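Side-chain contact in thiamin pyrophosphokinase family protein (Enterococcus faecalis, PDB 3MEL), which probably transfers a diphosphate group from ATP to thiamine, making the cofactor thiamine diphosphate: residues D76-D79 with T80-A83. Residues are numbered along the deposited sequence; the frame is centred on the assembly and turned at random.
Sequences DDTD and TQLA. With TPP (thiamine diphosphate), chain E.
Gln81 OE1 is gripped twice by Thr78. The backbone N of Thr78 donates to it at 2.9 Å, nearly straight (166°) and in the carbonyl plane, on a lone pair of the amide oxygen. The hydroxyl OG1 of the same threonine gives OE1 a longer bond of 3.2 Å from above that plane. Thr78 OG1 in turn accepts from Gln81 N at 3.1 Å, so each residue's side chain accepts from the other's backbone N-H. The threonine places its hydroxyl for this by setting OG1 between its own N and carbonyl carbon (chi1 58°), while the glutamine chain, extended beyond CG, runs back alongside OG1 and brings OE1 to Thr78 N. The other end of the amide, Gln81 NE2, hydrogen-bonds to Glu118, which would help fix the rotation of the group. Beside it Asp77 crosses Gln81 at about a right angle, its carboxylate and the amide turned 43° apart; its OD2 forms a salt bridge with Arg120.

The first turn of the helix is closed by Leu82 N donating to Thr78 O and Ala83 N to Asp79 O. Immediately beyond the cap, the backbone N of Asp79 donates to the bridging oxygen O3A of thiamine diphosphate at 3.1 Å. Thr80 holds the terminal phosphate oxygen O1B through both its N and, at 2.8 Å, its OG1. These amides belong to the N-terminal end of helix 79-90, whose dipole would probably favour the anionic diphosphate. Asp79 also binds magnesium, its side chain about 3 Å at the nearest atoms from the ion and from those of the metal-site residues Asp30 and Asp49; the cation probably offsets the gathered negative charge. The arrangement is a capping box between Thr78 and Gln81, built into the diphosphate-binding pocket of the thiamin pyrophosphokinase catalytic domain.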
ATOM      1  N   ASP A  76      11.680  -3.904  18.097  1.00 36.99           N
ATOM      2  CA  ASP A  76      11.429  -2.829  17.135  1.00 37.69           C
ATOM      3  C   ASP A  76      11.193  -3.357  15.721  1.00 42.19           C
ATOM      4  O   ASP A  76      10.252  -2.942  15.048  1.00 46.82           O
ATOM      5  CB  ASP A  76      12.603  -1.857  17.085  1.00 39.93           C
ATOM      6  CG  ASP A  76      12.804  -1.114  18.387  1.00 50.89           C
ATOM      7  OD1 ASP A  76      11.786  -0.800  19.058  1.00 44.77           O
ATOM      8  OD2 ASP A  76      13.987  -0.851  18.723  1.00 51.64           O
ATOM      9  N   ASP A  77      12.051  -4.266  15.270  1.00 39.30           N
ATOM     10  CA  ASP A  77      11.948  -4.807  13.927  1.00 36.99           C
ATOM     11  C   ASP A  77      10.776  -5.750  13.747  1.00 38.54           C
ATOM     12  O   ASP A  77      10.469  -6.554  14.618  1.00 39.90           O
ATOM     13  CB  ASP A  77      13.206  -5.581  13.569  1.00 36.04           C
ATOM     14  CG  ASP A  77      14.395  -4.693  13.351  1.00 36.12           C
ATOM     15  OD1 ASP A  77      14.361  -3.499  13.732  1.00 39.42           O
ATOM     16  OD2 ASP A  77      15.384  -5.203  12.797  1.00 33.82           O
ATOM     17  N   THR A  78      10.143  -5.662  12.584  1.00 41.31           N
ATOM     18  CA  THR A  78       9.244  -6.708  12.112  1.00 48.44           C
ATOM     19  C   THR A  78      10.046  -7.952  11.698  1.00 47.41           C
ATOM     20  O   THR A  78      11.210  -7.837  11.300  1.00 39.96           O
ATOM     21  CB  THR A  78       8.452  -6.231  10.895  1.00 49.68           C
ATOM     22  OG1 THR A  78       9.359  -5.854   9.852  1.00 44.50           O
ATOM     23  CG2 THR A  78       7.580  -5.037  11.249  1.00 52.68           C
ATOM     24  N   ASP A  79       9.430  -9.129  11.772  1.00 52.24           N
ATOM     25  CA  ASP A  79      10.101 -10.359  11.337  1.00 47.78           C
ATOM     26  C   ASP A  79      10.768 -10.191   9.974  1.00 41.81           C
ATOM     27  O   ASP A  79      11.888 -10.641   9.763  1.00 34.79           O
ATOM     28  CB  ASP A  79       9.130 -11.534  11.303  1.00 48.66           C
ATOM     29  CG  ASP A  79       8.939 -12.173  12.669  1.00 47.45           C
ATOM     30  OD1 ASP A  79       9.717 -11.851  13.592  1.00 41.07           O
ATOM     31  OD2 ASP A  79       8.015 -13.000  12.818  1.00 45.26           O
ATOM     32  N   THR A  80      10.072  -9.512   9.065  1.00 45.26           N
ATOM     33  CA  THR A  80      10.577  -9.249   7.722  1.00 35.27           C
ATOM     34  C   THR A  80      11.758  -8.276   7.706  1.00 32.56           C
ATOM     35  O   THR A  80      12.682  -8.453   6.942  1.00 33.58           O
ATOM     36  CB  THR A  80       9.448  -8.761   6.786  1.00 37.15           C
ATOM     37  OG1 THR A  80       8.503  -9.815   6.574  1.00 34.43           O
ATOM     38  CG2 THR A  80       9.997  -8.338   5.443  1.00 34.87           C
ATOM     39  N   GLN A  81      11.757  -7.253   8.545  1.00 34.90           N
ATOM     40  CA  GLN A  81      12.945  -6.402   8.612  1.00 34.18           C
ATOM     41  C   GLN A  81      14.155  -7.215   9.048  1.00 33.03           C
ATOM     42  O   GLN A  81      15.243  -7.098   8.480  1.00 32.82           O
ATOM     43  CB  GLN A  81      12.748  -5.215   9.551  1.00 34.52           C
ATOM     44  CG  GLN A  81      11.974  -4.069   8.937  1.00 34.60           C
ATOM     45  CD  GLN A  81      11.539  -3.045   9.971  1.00 39.00           C
ATOM     46  OE1 GLN A  81      10.998  -3.395  11.026  1.00 42.41           O
ATOM     47  NE2 GLN A  81      11.770  -1.772   9.675  1.00 32.76           N
ATOM     48  N   LEU A  82      13.946  -8.055  10.053  1.00 33.83           N
ATOM     49  CA  LEU A  82      15.012  -8.878  10.601  1.00 30.26           C
ATOM     50  C   LEU A  82      15.580  -9.859   9.573  1.00 31.68           C
ATOM     51  O   LEU A  82      16.800  -9.897   9.338  1.00 30.06           O
ATOM     52  CB  LEU A  82      14.509  -9.638  11.825  1.00 30.82           C
ATOM     53  CG  LEU A  82      15.620 -10.448  12.490  1.00 31.39           C
ATOM     54  CD1 LEU A  82      16.818  -9.550  12.794  1.00 30.56           C
ATOM     55  CD2 LEU A  82      15.109 -11.139  13.726  1.00 26.20           C
ATOM     56  N   ALA A  83      14.685 -10.643   8.968  1.00 32.18           N
ATOM     57  CA  ALA A  83      15.054 -11.621   7.951  1.00 25.64           C
ATOM     58  C   ALA A  83      15.812 -10.981   6.804  1.00 26.91           C
ATOM     59  O   ALA A  83      16.791 -11.532   6.345  1.00 28.54           O
ATOM     60  CB  ALA A  83      13.842 -12.351   7.446  1.00 25.20           C
TER
HETATM   61  N1' TPP E 902       5.477   1.771  17.580  1.00 37.94           N
HETATM   62  C2' TPP E 902       6.593   2.127  18.484  1.00 38.61           C
HETATM   63  CM2 TPP E 902       7.089   3.569  18.257  1.00 32.58           C
HETATM   64  N3' TPP E 902       7.626   1.088  18.549  1.00 41.99           N
HETATM   65  C4' TPP E 902       7.166  -0.309  18.739  1.00 46.28           C
HETATM   66  N4' TPP E 902       8.316  -1.222  18.723  1.00 42.72           N
HETATM   67  C5' TPP E 902       6.116  -0.646  17.614  1.00 39.66           C
HETATM   68  C6' TPP E 902       4.995   0.398  17.732  1.00 36.46           C
HETATM   69  C7' TPP E 902       5.588  -2.102  17.755  1.00 42.63           C
HETATM   70  N3  TPP E 902       6.617  -3.110  17.346  1.00 46.91           N
HETATM   71  C2  TPP E 902       7.549  -2.704  16.285  1.00 39.36           C
HETATM   72  S1  TPP E 902       7.325  -3.862  14.902  1.00 52.66           S
HETATM   73  C5  TPP E 902       6.254  -5.045  15.793  1.00 52.18           C
HETATM   74  C4  TPP E 902       6.193  -4.566  17.256  1.00 48.67           C
HETATM   75  CM4 TPP E 902       4.826  -4.833  17.879  1.00 47.05           C
HETATM   76  C6  TPP E 902       6.520  -6.534  15.573  1.00 61.87           C
HETATM   77  C7  TPP E 902       5.594  -7.142  14.504  1.00 70.22           C
HETATM   78  O7  TPP E 902       6.342  -8.089  13.761  1.00 95.11           O
HETATM   79  PA  TPP E 902       5.749  -9.224  12.813  1.00185.29           P
HETATM   80  O1A TPP E 902       4.356  -8.543  12.516  1.00101.55           O
HETATM   81  O2A TPP E 902       5.878 -10.641  13.180  1.00184.36           O
HETATM   82  O3A TPP E 902       6.400  -9.398  11.371  1.00 97.16           O
HETATM   83  PB  TPP E 902       5.863  -9.727   9.922  1.00129.96           P
HETATM   84  O1B TPP E 902       6.999  -9.307   8.923  1.00 68.73           O
HETATM   85  O2B TPP E 902       6.067 -11.292   9.792  1.00 82.75           O
HETATM   86  O3B TPP E 902       4.441  -9.458   9.630  1.00129.49           O